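Local structure of flagellar biosynthesis protein FlhA (Bacillus subtilis, 3MIX) at residues A[25-28]-A[29-33]; A[244-247]-A[248-252]; A[72-75]-A[76-79]; A[344-347]-A[348-352]; A[56-59]-A[60-64]. The protein takes part in the export of flagellar proteins by type III secretion, and is represented here by the cytosolic domain of FlhA. One frame throughout, in Å; residues are numbered along the deposited sequence.

Interaction 1: A[25-28]-A[29-33]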
loop_
_atom_site.group_PDB
_atom_site.type_symbol
_atom_site.label_atom_id
_atom_site.label_comp_id
_atom_site.label_asym_id
_atom_site.label_seq_id
_atom_site.Cartn_x
_atom_site.Cartn_y
_atom_site.Cartn_z
ATOM N N LEU A 25 -7.434 -13.520 21.362
ATOM C CA LEU A 25 -6.271 -14.281 21.822
ATOM C C LEU A 25 -6.515 -14.840 23.215
ATOM O O LEU A 25 -6.076 -15.947 23.536
ATOM C CB LEU A 25 -5.014 -13.405 21.829
ATOM C CG LEU A 25 -4.248 -13.304 20.510
ATOM C CD1 LEU A 25 -3.268 -12.150 20.540
ATOM C CD2 LEU A 25 -3.537 -14.611 20.201
ATOM N N GLU A 26 -7.217 -14.052 24.030
ATOM C CA GLU A 26 -7.684 -14.478 25.348
ATOM C C GLU A 26 -8.525 -15.744 25.225
ATOM O O GLU A 26 -8.353 -16.692 26.001
ATOM C CB GLU A 26 -8.505 -13.367 26.021
ATOM C CG GLU A 26 -7.795 -12.013 26.154
ATOM C CD GLU A 26 -6.519 -12.079 26.988
ATOM O OE1 GLU A 26 -6.471 -12.833 27.991
ATOM O OE2 GLU A 26 -5.560 -11.363 26.637
ATOM N N GLU A 27 -9.420 -15.753 24.235
ATOM C CA GLU A 27 -10.273 -16.904 23.973
ATOM C C GLU A 27 -9.473 -18.089 23.435
ATOM O O GLU A 27 -9.631 -19.206 23.919
ATOM C CB GLU A 27 -11.409 -16.540 23.013
ATOM C CG GLU A 27 -12.633 -17.461 23.149
ATOM C CD GLU A 27 -13.726 -17.185 22.124
ATOM O OE1 GLU A 27 -13.733 -16.085 21.522
ATOM O OE2 GLU A 27 -14.578 -18.079 21.924
ATOM N N GLU A 28 -8.616 -17.834 22.445
ATOM C CA GLU A 28 -7.693 -18.837 21.891
ATOM C C GLU A 28 -6.892 -19.533 23.004
ATOM O O GLU A 28 -6.797 -20.761 23.032
ATOM C CB GLU A 28 -6.746 -18.185 20.861
ATOM C CG GLU A 28 -5.916 -19.150 19.995
ATOM C CD GLU A 28 -4.941 -18.429 19.037
ATOM O OE1 GLU A 28 -5.185 -17.248 18.690
ATOM O OE2 GLU A 28 -3.926 -19.047 18.628
ATOM N N ALA A 29 -6.325 -18.740 23.913
ATOM C CA ALA A 29 -5.589 -19.272 25.061
ATOM C C ALA A 29 -6.503 -20.067 25.991
ATOM O O ALA A 29 -6.146 -21.167 26.413
ATOM C CB ALA A 29 -4.907 -18.152 25.829
ATOM N N GLU A 30 -7.673 -19.508 26.300
ATOM C CA GLU A 30 -8.595 -20.148 27.242
ATOM C C GLU A 30 -9.318 -21.357 26.640
ATOM O O GLU A 30 -9.471 -22.372 27.314
ATOM C CB GLU A 30 -9.568 -19.129 27.866
ATOM C CG GLU A 30 -10.430 -19.654 29.036
ATOM C CD GLU A 30 -9.640 -20.276 30.199
ATOM O OE1 GLU A 30 -8.402 -20.130 30.264
ATOM O OE2 GLU A 30 -10.273 -20.924 31.063
ATOM N N VAL A 31 -9.743 -21.250 25.379
ATOM C CA VAL A 31 -10.333 -22.387 24.655
ATOM C C VAL A 31 -9.324 -23.537 24.580
ATOM O O VAL A 31 -9.608 -24.645 25.044
ATOM C CB VAL A 31 -10.847 -21.986 23.232
ATOM C CG1 VAL A 31 -11.024 -23.215 22.330
ATOM C CG2 VAL A 31 -12.164 -21.209 23.332
ATOM N N ASP A 32 -8.146 -23.258 24.022
ATOM C CA ASP A 32 -7.058 -24.239 23.968
ATOM C C ASP A 32 -6.402 -24.459 25.344
ATOM O O ASP A 32 -6.858 -23.925 26.360
ATOM C CB ASP A 32 -6.016 -23.840 22.909
ATOM C CG ASP A 32 -6.546 -23.967 21.484
ATOM O OD1 ASP A 32 -7.102 -25.032 21.143
ATOM O OD2 ASP A 32 -6.398 -23.005 20.697
ATOM N N GLU A 33 -5.333 -25.249 25.367
ATOM C CA GLU A 33 -4.673 -25.641 26.618
ATOM C C GLU A 33 -3.491 -24.748 27.024
ATOM O O GLU A 33 -2.831 -25.028 28.018
ATOM C CB GLU A 33 -4.215 -27.111 26.537
ATOM C CG GLU A 33 -3.061 -27.373 25.535
ATOM C CD GLU A 33 -3.511 -27.386 24.075
ATOM O OE1 GLU A 33 -3.636 -26.298 23.459
ATOM O OE2 GLU A 33 -3.727 -28.496 23.538
#
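The carboxylates of Glu28 and Asp32, one turn apart, are turned nearly perpendicular, their planes 84° from each other. Neither stacks on the other: Glu28 OE2 and Asp32 OD2 stay 5.1 Å apart, and the closest approach of the two side chains is Glu28 CG to Asp32 OD2 at 3.9 Å. The like charges are probably eased by partners outside the turn: Glu28, with CG anti to the backbone N (chi1 -168°) and extended beyond, has OE2 hydrogen-bonded to His45 NE2 and OE1 in a long, weak ion pair with Arg94. Glu27 and Val31 lie alongside each other and point the same way, the methylene Glu27 CG resting 3.8 Å from Val31 CG2. Beneath these side chains runs a ladder of i to i+4 backbone bonds, from Ala29 N to Leu25 O (2.8 Å) down to Asp32 N to Glu28 O (3.0 Å). Asp32 donates the last of these bonds and is the first residue to leave helical geometry, its psi swinging to -175°. This short, acid-rich helix 24-31 lies at the surface near the start of the modelled chain, with Leu25 and Ala29 set against Leu43 and Glu27 against Ala98, both in loops.

Interaction 2: A[244-247]-A[248-252]; sequences FETL and ADYGK
Thr246 and Tyr250 meet toward the C-terminal end of helix 240-250, one of the helices in the all-helical part of this cytosolic domain. Their side chains pass at a slant, Thr246 CG2 coming within 4.0 Å of Tyr250 CD2. The same ring carbon also approaches the backbone: Thr246 O lies in the plane of the ring at its edge, 3.4 Å from Tyr250 CD2. With CG anti to its own carbonyl carbon (chi1 -74°), Tyr250 carries its ring out from the flank of the helix, with the CD2 edge beside this oxygen. One shell further out, the backbone shows how the helix runs down. Ala248 N to Phe244 O and Asp249 N to Glu245 O are regular bonds, but Tyr250 N shares itself weakly between Thr246 O and Leu247 O, as its phi widens to -116°. The hydroxyl of Thr246 turns back to the carbonyl of Thr242, a bond that helps to fix the rotation of the side chain and so the direction of its methyl. Outside these, helix 257-267 covers the Thr246 and Tyr250 side, where the ring of Tyr250 stacks with that of Tyr263, while Phe244 and Ala248 pack on helix 207-213 and Phe244 also reaches helix 192-205. Gly251 N donates to Leu247 O at 2.7 Å with an N-H...O angle of 141°.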
loop_
_atom_site.group_PDB
_atom_site.type_symbol
_atom_site.label_atom_id
_atom_site.label_comp_id
_atom_site.label_asym_id
_atom_site.label_seq_id
_atom_site.Cartn_x
_atom_site.Cartn_y
_atom_site.Cartn_z
ATOM N N PHE A 244 16.857 2.079 -8.308
ATOM C CA PHE A 244 18.249 1.972 -7.873
ATOM C C PHE A 244 19.226 2.981 -8.520
ATOM O O PHE A 244 20.166 3.434 -7.851
ATOM C CB PHE A 244 18.762 0.526 -7.990
ATOM C CG PHE A 244 18.429 -0.323 -6.775
ATOM C CD1 PHE A 244 17.109 -0.682 -6.495
ATOM C CD2 PHE A 244 19.430 -0.720 -5.893
ATOM C CE1 PHE A 244 16.814 -1.441 -5.388
ATOM C CE2 PHE A 244 19.134 -1.490 -4.781
ATOM C CZ PHE A 244 17.834 -1.844 -4.520
ATOM N N GLU A 245 18.988 3.351 -9.778
ATOM C CA GLU A 245 19.802 4.394 -10.440
ATOM C C GLU A 245 19.595 5.734 -9.705
ATOM O O GLU A 245 20.544 6.497 -9.480
ATOM C CB GLU A 245 19.514 4.488 -11.968
ATOM C CG GLU A 245 19.962 3.243 -12.742
ATOM C CD GLU A 245 19.843 3.347 -14.289
ATOM O OE1 GLU A 245 19.095 4.215 -14.786
ATOM O OE2 GLU A 245 20.502 2.543 -15.011
ATOM N N THR A 246 18.356 5.986 -9.305
ATOM C CA THR A 246 18.043 7.198 -8.529
ATOM C C THR A 246 18.704 7.135 -7.144
ATOM O O THR A 246 19.324 8.111 -6.698
ATOM C CB THR A 246 16.499 7.405 -8.364
ATOM O OG1 THR A 246 15.845 7.201 -9.626
ATOM C CG2 THR A 246 16.205 8.799 -7.877
ATOM N N LEU A 247 18.611 5.982 -6.502
ATOM C CA LEU A 247 19.275 5.798 -5.219
ATOM C C LEU A 247 20.794 5.953 -5.347
ATOM O O LEU A 247 21.410 6.503 -4.434
ATOM C CB LEU A 247 18.919 4.453 -4.563
ATOM C CG LEU A 247 17.436 4.267 -4.201
ATOM C CD1 LEU A 247 17.203 2.868 -3.565
ATOM C CD2 LEU A 247 16.878 5.418 -3.298
ATOM N N ALA A 248 21.381 5.446 -6.439
ATOM C CA ALA A 248 22.819 5.566 -6.653
ATOM C C ALA A 248 23.212 7.039 -6.794
ATOM O O ALA A 248 24.186 7.461 -6.216
ATOM C CB ALA A 248 23.283 4.776 -7.882
ATOM N N ASP A 249 22.394 7.800 -7.516
ATOM C CA ASP A 249 22.656 9.180 -7.847
ATOM C C ASP A 249 22.519 10.111 -6.647
ATOM O O ASP A 249 23.129 11.184 -6.618
ATOM C CB ASP A 249 21.687 9.634 -8.931
ATOM C CG ASP A 249 22.325 10.498 -9.966
ATOM O OD1 ASP A 249 23.386 10.111 -10.503
ATOM O OD2 ASP A 249 21.761 11.575 -10.271
ATOM N N TYR A 250 21.709 9.716 -5.673
ATOM C CA TYR A 250 21.422 10.587 -4.531
ATOM C C TYR A 250 21.917 10.044 -3.182
ATOM O O TYR A 250 22.148 10.811 -2.265
ATOM C CB TYR A 250 19.935 10.935 -4.466
ATOM C CG TYR A 250 19.475 11.936 -5.508
ATOM C CD1 TYR A 250 19.631 13.316 -5.304
ATOM C CD2 TYR A 250 18.865 11.507 -6.698
ATOM C CE1 TYR A 250 19.193 14.256 -6.257
ATOM C CE2 TYR A 250 18.425 12.430 -7.661
ATOM C CZ TYR A 250 18.586 13.796 -7.420
ATOM O OH TYR A 250 18.141 14.700 -8.344
ATOM N N GLY A 251 22.116 8.736 -3.087
ATOM C CA GLY A 251 22.487 8.074 -1.832
ATOM C C GLY A 251 23.704 8.645 -1.107
ATOM O O GLY A 251 23.806 8.531 0.125
ATOM N N LYS A 252 24.630 9.236 -1.853
ATOM C CA LYS A 252 25.830 9.824 -1.255
ATOM C C LYS A 252 25.593 11.247 -0.748
ATOM O O LYS A 252 26.379 11.778 0.030
ATOM C CB LYS A 252 27.024 9.772 -2.223
ATOM C CG LYS A 252 27.716 8.395 -2.213
ATOM C CD LYS A 252 28.815 8.273 -3.263
ATOM C CE LYS A 252 29.377 6.842 -3.307
ATOM N NZ LYS A 252 28.497 5.856 -4.016
#

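Interaction 3: A[72-75]-A[76-79]; sequences RIVM and IRRQ
Arg72 meets Ile76 through its carbonyl oxygen: Ile76 N donates to it at 3.1 Å, and Ile76 CG1 lies close to the same atom. Its guanidinium turns elsewhere, making a weak hydrogen bond to Ser175 of helix 170-189, on which Ile76 also packs. Ile73 O receives Arg77 N at 2.9 Å, and Ile73 CG2 stands 4.2 Å from Arg77 NH1. The arginine has CG anti to the backbone N (chi1 173°) and folds at chi3, which carries NE to the carbonyl of Ile88; NH2 is weakly bonded to Pro89 O. Val74 runs alongside Arg78, both pointing the same way, and its CG1 lies over one face of the guanidinium, 3.4 Å from Arg78 NH1. Arg78 N is hydrogen-bonded to Val74 O. Met75 reaches the same group from another direction: bent at chi2 and chi3, it crosses the arginine at a slant and brings CE to 3.4 Å and SD to 3.6 Å from Arg78 NH2. Its carbonyl takes Gln79 N in an almost straight bond (174°). On this middle stretch of helix 69-84, two consecutive arginines are thus handled differently. Arg77 spends its polar end on backbone oxygens of the loop before strand 92-95, whereas the guanidinium of Arg78 packs against a valine methyl and the thioether of Met75, contacts that are probably mainly dispersive.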
loop_
_atom_site.group_PDB
_atom_site.type_symbol
_atom_site.label_atom_id
_atom_site.label_comp_id
_atom_site.label_asym_id
_atom_site.label_seq_id
_atom_site.Cartn_x
_atom_site.Cartn_y
_atom_site.Cartn_z
ATOM N N ARG A 72 -5.944 -20.163 -5.150
ATOM C CA ARG A 72 -6.344 -18.756 -5.231
ATOM C C ARG A 72 -5.285 -17.787 -4.667
ATOM O O ARG A 72 -5.107 -16.690 -5.182
ATOM C CB ARG A 72 -7.711 -18.526 -4.599
ATOM C CG ARG A 72 -8.821 -19.171 -5.422
ATOM C CD ARG A 72 -10.227 -18.879 -4.897
ATOM N NE ARG A 72 -11.200 -19.012 -5.988
ATOM C CZ ARG A 72 -11.274 -18.174 -7.022
ATOM N NH1 ARG A 72 -10.444 -17.138 -7.100
ATOM N NH2 ARG A 72 -12.163 -18.371 -7.978
ATOM N N ILE A 73 -4.581 -18.219 -3.621
ATOM C CA ILE A 73 -3.543 -17.409 -3.017
ATOM C C ILE A 73 -2.341 -17.268 -3.962
ATOM O O ILE A 73 -1.775 -16.180 -4.100
ATOM C CB ILE A 73 -3.161 -17.946 -1.619
ATOM C CG1 ILE A 73 -4.310 -17.641 -0.654
ATOM C CG2 ILE A 73 -1.869 -17.308 -1.140
ATOM C CD1 ILE A 73 -4.221 -18.333 0.673
ATOM N N VAL A 74 -1.999 -18.372 -4.624
ATOM C CA VAL A 74 -0.963 -18.400 -5.653
ATOM C C VAL A 74 -1.229 -17.370 -6.765
ATOM O O VAL A 74 -0.343 -16.603 -7.151
ATOM C CB VAL A 74 -0.799 -19.835 -6.218
ATOM C CG1 VAL A 74 -0.005 -19.838 -7.523
ATOM C CG2 VAL A 74 -0.134 -20.743 -5.158
ATOM N N MET A 75 -2.462 -17.347 -7.249
ATOM C CA MET A 75 -2.923 -16.350 -8.211
ATOM C C MET A 75 -2.715 -14.927 -7.721
ATOM O O MET A 75 -2.217 -14.074 -8.455
ATOM C CB MET A 75 -4.413 -16.545 -8.458
ATOM C CG MET A 75 -4.759 -17.243 -9.726
ATOM S SD MET A 75 -3.468 -18.306 -10.412
ATOM C CE MET A 75 -3.336 -17.540 -12.022
ATOM N N ILE A 76 -3.152 -14.668 -6.494
ATOM C CA ILE A 76 -2.990 -13.353 -5.894
ATOM C C ILE A 76 -1.514 -12.947 -5.879
ATOM O O ILE A 76 -1.169 -11.840 -6.298
ATOM C CB ILE A 76 -3.629 -13.315 -4.484
ATOM C CG1 ILE A 76 -5.158 -13.539 -4.617
ATOM C CG2 ILE A 76 -3.272 -12.010 -3.766
ATOM C CD1 ILE A 76 -5.862 -13.725 -3.292
ATOM N N ARG A 77 -0.651 -13.857 -5.434
ATOM C CA ARG A 77 0.781 -13.583 -5.328
ATOM C C ARG A 77 1.361 -13.233 -6.706
ATOM O O ARG A 77 2.191 -12.320 -6.828
ATOM C CB ARG A 77 1.514 -14.769 -4.698
ATOM C CG ARG A 77 3.044 -14.642 -4.688
ATOM C CD ARG A 77 3.764 -15.807 -4.036
ATOM N NE ARG A 77 3.492 -15.853 -2.603
ATOM C CZ ARG A 77 2.634 -16.714 -2.038
ATOM N NH1 ARG A 77 2.017 -17.616 -2.790
ATOM N NH2 ARG A 77 2.404 -16.691 -0.727
ATOM N N ARG A 78 0.894 -13.935 -7.745
ATOM C CA ARG A 78 1.331 -13.646 -9.115
ATOM C C ARG A 78 0.814 -12.303 -9.611
ATOM O O ARG A 78 1.588 -11.497 -10.111
ATOM C CB ARG A 78 1.014 -14.815 -10.061
ATOM C CG ARG A 78 1.443 -16.145 -9.412
ATOM C CD ARG A 78 1.871 -17.265 -10.354
ATOM N NE ARG A 78 0.785 -17.792 -11.158
ATOM C CZ ARG A 78 0.511 -19.087 -11.313
ATOM N NH1 ARG A 78 1.228 -20.034 -10.707
ATOM N NH2 ARG A 78 -0.493 -19.441 -12.095
ATOM N N GLN A 79 -0.474 -12.040 -9.447
ATOM C CA GLN A 79 -1.043 -10.752 -9.851
ATOM C C GLN A 79 -0.344 -9.554 -9.215
ATOM O O GLN A 79 0.018 -8.592 -9.892
ATOM C CB GLN A 79 -2.537 -10.692 -9.511
ATOM C CG GLN A 79 -3.219 -9.361 -9.896
ATOM C CD GLN A 79 -4.505 -9.068 -9.093
ATOM O OE1 GLN A 79 -4.808 -7.901 -8.774
ATOM N NE2 GLN A 79 -5.258 -10.125 -8.759
#

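Interaction 4: A[344-347]-A[348-352]; sequences PVRM and YVKQL
A beta-alpha-beta unit, strand 339-341, helix 343-353 and strand 362-364, holds this turn in its connecting helix, and a Met-aromatic contact marks it. Met347 SD stands above the face of the Tyr348 ring, 5.0 Å from its centroid and 16° off the normal, a loose approach. Met347 CG lies over a face of the ring as well, and Met347 CE comes to 4.3 Å from Tyr348 CE2 after the chain bends at chi3. The ring edge meets the backbone: Pro344 O lies in the ring plane, 3.6 Å from Tyr348 CD2. Val345 and Val349, one turn apart, touch through Val345 CG1 and Val349 CG2 at 3.6 Å, while Val349 N donates to Val345 O. Arg346 NH1 and Lys350 NZ stay 6.0 Å apart, and each has acceptors of its own: Arg346 forms salt bridges with Glu233 and Glu262 and bonds to Val362 O, and Lys350 NZ reaches Pro358 O. Glu262 belongs to helix 257-267 and Val362 to strand 362-364. Val345, Tyr348 and Val349 pack on Ile296 of helix 290-299, Met347 on helix 257-267, and Val349 against strand 339-341.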
loop_
_atom_site.group_PDB
_atom_site.type_symbol
_atom_site.label_atom_id
_atom_site.label_comp_id
_atom_site.label_asym_id
_atom_site.label_seq_id
_atom_site.Cartn_x
_atom_site.Cartn_y
_atom_site.Cartn_z
ATOM N N PRO A 344 8.427 20.859 -3.655
ATOM C CA PRO A 344 8.920 20.967 -2.262
ATOM C C PRO A 344 7.836 20.861 -1.184
ATOM O O PRO A 344 8.152 20.745 0.012
ATOM C CB PRO A 344 9.567 22.363 -2.226
ATOM C CG PRO A 344 8.883 23.126 -3.302
ATOM C CD PRO A 344 8.631 22.125 -4.393
ATOM N N VAL A 345 6.576 20.888 -1.613
ATOM C CA VAL A 345 5.428 20.900 -0.707
ATOM C C VAL A 345 4.694 19.548 -0.693
ATOM O O VAL A 345 4.018 19.195 0.278
ATOM C CB VAL A 345 4.447 22.029 -1.112
ATOM C CG1 VAL A 345 3.389 22.232 -0.057
ATOM C CG2 VAL A 345 5.198 23.337 -1.331
ATOM N N ARG A 346 4.849 18.806 -1.783
ATOM C CA ARG A 346 4.128 17.560 -2.058
ATOM C C ARG A 346 4.106 16.538 -0.922
ATOM O O ARG A 346 3.039 16.081 -0.503
ATOM C CB ARG A 346 4.723 16.923 -3.298
ATOM C CG ARG A 346 3.905 15.811 -3.835
ATOM C CD ARG A 346 4.772 14.585 -3.960
ATOM N NE ARG A 346 3.914 13.442 -3.779
ATOM C CZ ARG A 346 3.951 12.585 -2.775
ATOM N NH1 ARG A 346 3.051 11.633 -2.773
ATOM N NH2 ARG A 346 4.866 12.638 -1.818
ATOM N N MET A 347 5.289 16.172 -0.443
ATOM C CA MET A 347 5.427 15.229 0.656
ATOM C C MET A 347 4.710 15.719 1.933
ATOM O O MET A 347 4.097 14.931 2.647
ATOM C CB MET A 347 6.913 14.918 0.893
ATOM C CG MET A 347 7.348 14.864 2.338
ATOM S SD MET A 347 9.046 14.280 2.568
ATOM C CE MET A 347 9.987 15.540 1.709
ATOM N N TYR A 348 4.743 17.019 2.185
ATOM C CA TYR A 348 4.076 17.572 3.371
ATOM C C TYR A 348 2.554 17.643 3.245
ATOM O O TYR A 348 1.841 17.392 4.214
ATOM C CB TYR A 348 4.675 18.928 3.734
ATOM C CG TYR A 348 6.154 18.849 4.053
ATOM C CD1 TYR A 348 6.596 18.333 5.276
ATOM C CD2 TYR A 348 7.113 19.261 3.123
ATOM C CE1 TYR A 348 7.948 18.249 5.576
ATOM C CE2 TYR A 348 8.474 19.177 3.411
ATOM C CZ TYR A 348 8.878 18.671 4.640
ATOM O OH TYR A 348 10.212 18.590 4.943
ATOM N N VAL A 349 2.061 17.972 2.051
ATOM C CA VAL A 349 0.620 17.959 1.777
ATOM C C VAL A 349 0.073 16.561 2.058
ATOM O O VAL A 349 -0.979 16.405 2.697
ATOM C CB VAL A 349 0.300 18.364 0.306
ATOM C CG1 VAL A 349 -1.190 18.235 0.007
ATOM C CG2 VAL A 349 0.781 19.773 0.016
ATOM N N LYS A 350 0.816 15.555 1.594
ATOM C CA LYS A 350 0.456 14.152 1.780
ATOM C C LYS A 350 0.373 13.736 3.249
ATOM O O LYS A 350 -0.605 13.104 3.665
ATOM C CB LYS A 350 1.416 13.238 1.003
ATOM C CG LYS A 350 1.072 11.766 1.101
ATOM C CD LYS A 350 -0.198 11.432 0.357
ATOM C CE LYS A 350 -0.687 10.041 0.717
ATOM N NZ LYS A 350 -1.933 9.709 -0.041
ATOM N N GLN A 351 1.400 14.086 4.022
ATOM C CA GLN A 351 1.422 13.843 5.464
ATOM C C GLN A 351 0.154 14.391 6.144
ATOM O O GLN A 351 -0.503 13.695 6.934
ATOM C CB GLN A 351 2.640 14.527 6.081
ATOM C CG GLN A 351 3.763 13.616 6.516
ATOM C CD GLN A 351 4.969 14.399 7.010
ATOM O OE1 GLN A 351 4.840 15.339 7.807
ATOM N NE2 GLN A 351 6.154 14.028 6.522
ATOM N N LEU A 352 -0.168 15.643 5.821
ATOM C CA LEU A 352 -1.328 16.340 6.358
ATOM C C LEU A 352 -2.654 15.658 6.035
ATOM O O LEU A 352 -3.504 15.512 6.915
ATOM C CB LEU A 352 -1.334 17.784 5.852
ATOM C CG LEU A 352 -2.475 18.727 6.216
ATOM C CD1 LEU A 352 -2.712 18.755 7.720
ATOM C CD2 LEU A 352 -2.166 20.117 5.681
#

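Interaction 5: A[56-59]-A[60-64]; sequences GLIP and LADAN
Leu60 turns back beside Leu57. Its CB stays by its own backbone, near the carbonyl carbon of Pro59; CG then comes to 3.7 Å from Leu57 O, and the tip methyl CD2 reaches the same oxygen at 3.3 Å and Leu57 CB at 3.7 Å. The other leucine's own branch, Leu57 CD2, lies a little further off, 4.2 Å from Leu60 CD2. With chi1 at 79°, CG of Leu60 sits between the backbone N and the carbonyl carbon, and this swings the branch back toward the start of the helix, the two side chains running side by side. Of the backbone bonds, Ala61 N to Leu57 O is weak at 3.4 Å, while Asp62 N to Ile58 O is 3.1 Å; the backbone of Leu60 is also hydrogen-bonded to Leu69. At the far end Asn64 ND2 donates to Asp62 OD1 at 2.7 Å, coming from above the carboxylate plane. Leu60 and Pro59 rest on Leu120, Leu57 on Leu118, and Ile58 and Ala61 on Phe53 of strand 49-53. Leu57 holds the N-cap position and Ala63 leaves the helix with positive phi, so this is a single short helix, barely more than one turn, that follows strand 49-53 of the mixed sheet.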
loop_
_atom_site.group_PDB
_atom_site.type_symbol
_atom_site.label_atom_id
_atom_site.label_comp_id
_atom_site.label_asym_id
_atom_site.label_seq_id
_atom_site.Cartn_x
_atom_site.Cartn_y
_atom_site.Cartn_z
ATOM N N GLY A 56 -17.231 -23.899 9.081
ATOM C CA GLY A 56 -18.009 -23.892 7.844
ATOM C C GLY A 56 -17.185 -23.619 6.595
ATOM O O GLY A 56 -17.588 -23.984 5.491
ATOM N N LEU A 57 -16.025 -22.982 6.762
ATOM C CA LEU A 57 -15.195 -22.610 5.617
ATOM C C LEU A 57 -14.061 -23.609 5.340
ATOM O O LEU A 57 -13.134 -23.314 4.588
ATOM C CB LEU A 57 -14.673 -21.167 5.766
ATOM C CG LEU A 57 -15.719 -20.066 6.029
ATOM C CD1 LEU A 57 -15.101 -18.686 5.873
ATOM C CD2 LEU A 57 -16.951 -20.191 5.130
ATOM N N ILE A 58 -14.154 -24.793 5.946
ATOM C CA ILE A 58 -13.183 -25.873 5.727
ATOM C C ILE A 58 -13.160 -26.404 4.275
ATOM O O ILE A 58 -12.076 -26.648 3.745
ATOM C CB ILE A 58 -13.342 -27.030 6.769
ATOM C CG1 ILE A 58 -12.760 -26.597 8.119
ATOM C CG2 ILE A 58 -12.660 -28.315 6.289
ATOM C CD1 ILE A 58 -12.942 -27.589 9.257
ATOM N N PRO A 59 -14.339 -26.571 3.628
ATOM C CA PRO A 59 -14.322 -27.073 2.243
ATOM C C PRO A 59 -13.475 -26.245 1.265
ATOM O O PRO A 59 -12.758 -26.826 0.448
ATOM C CB PRO A 59 -15.803 -27.042 1.836
ATOM C CG PRO A 59 -16.536 -27.194 3.110
ATOM C CD PRO A 59 -15.723 -26.426 4.124
ATOM N N LEU A 60 -13.546 -24.918 1.348
ATOM C CA LEU A 60 -12.718 -24.086 0.465
ATOM C C LEU A 60 -11.239 -24.095 0.840
ATOM O O LEU A 60 -10.388 -23.981 -0.029
ATOM C CB LEU A 60 -13.247 -22.655 0.309
ATOM C CG LEU A 60 -13.037 -21.577 1.366
ATOM C CD1 LEU A 60 -12.610 -20.289 0.705
ATOM C CD2 LEU A 60 -14.322 -21.377 2.128
ATOM N N ALA A 61 -10.948 -24.274 2.124
ATOM C CA ALA A 61 -9.569 -24.280 2.609
ATOM C C ALA A 61 -8.759 -25.553 2.306
ATOM O O ALA A 61 -7.549 -25.462 2.082
ATOM C CB ALA A 61 -9.521 -23.959 4.102
ATOM N N ASP A 62 -9.403 -26.723 2.277
ATOM C CA ASP A 62 -8.641 -27.984 2.275
ATOM C C ASP A 62 -8.034 -28.480 0.942
ATOM O O ASP A 62 -6.844 -28.814 0.908
ATOM C CB ASP A 62 -9.397 -29.105 2.995
ATOM C CG ASP A 62 -8.500 -29.884 3.946
ATOM O OD1 ASP A 62 -7.288 -30.021 3.653
ATOM O OD2 ASP A 62 -9.002 -30.351 4.997
ATOM N N ALA A 63 -8.834 -28.550 -0.128
ATOM C CA ALA A 63 -8.342 -28.852 -1.502
ATOM C C ALA A 63 -8.038 -30.328 -1.803
ATOM O O ALA A 63 -7.448 -30.652 -2.845
ATOM C CB ALA A 63 -7.089 -28.030 -1.862
ATOM N N ASN A 64 -8.429 -31.207 -0.889
ATOM C CA ASN A 64 -8.428 -32.641 -1.144
ATOM C C ASN A 64 -9.905 -33.032 -1.224
ATOM O O ASN A 64 -10.261 -34.080 -1.779
ATOM C CB ASN A 64 -7.690 -33.436 -0.058
ATOM C CG ASN A 64 -7.796 -32.796 1.319
ATOM O OD1 ASN A 64 -8.465 -33.321 2.210
ATOM N ND2 ASN A 64 -7.132 -31.653 1.498
#

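Overall arrangement
Along the chain the contacts come in the order interaction 1, 5, 3, 2, 4, each within one helix. Interactions 1, 5 and 3 belong to helices 24-31, 58-62 and 69-84. Interactions 5 and 3, on successive helices, are the closest pair, with centres 18 Å apart and nearest atoms about 6 Å apart, without touching. Interactions 2 and 4 lie further along, 22 Å apart between centres, and both pack against helix 257-267. Interactions 1 and 2, 50 Å apart between centres, lie on opposite sides of the chain's centre, as do 5 and 4. The five thus sample both halves of an elongated cytosolic domain, each within its own helix, while their outer side chains pack on different parts of the fold.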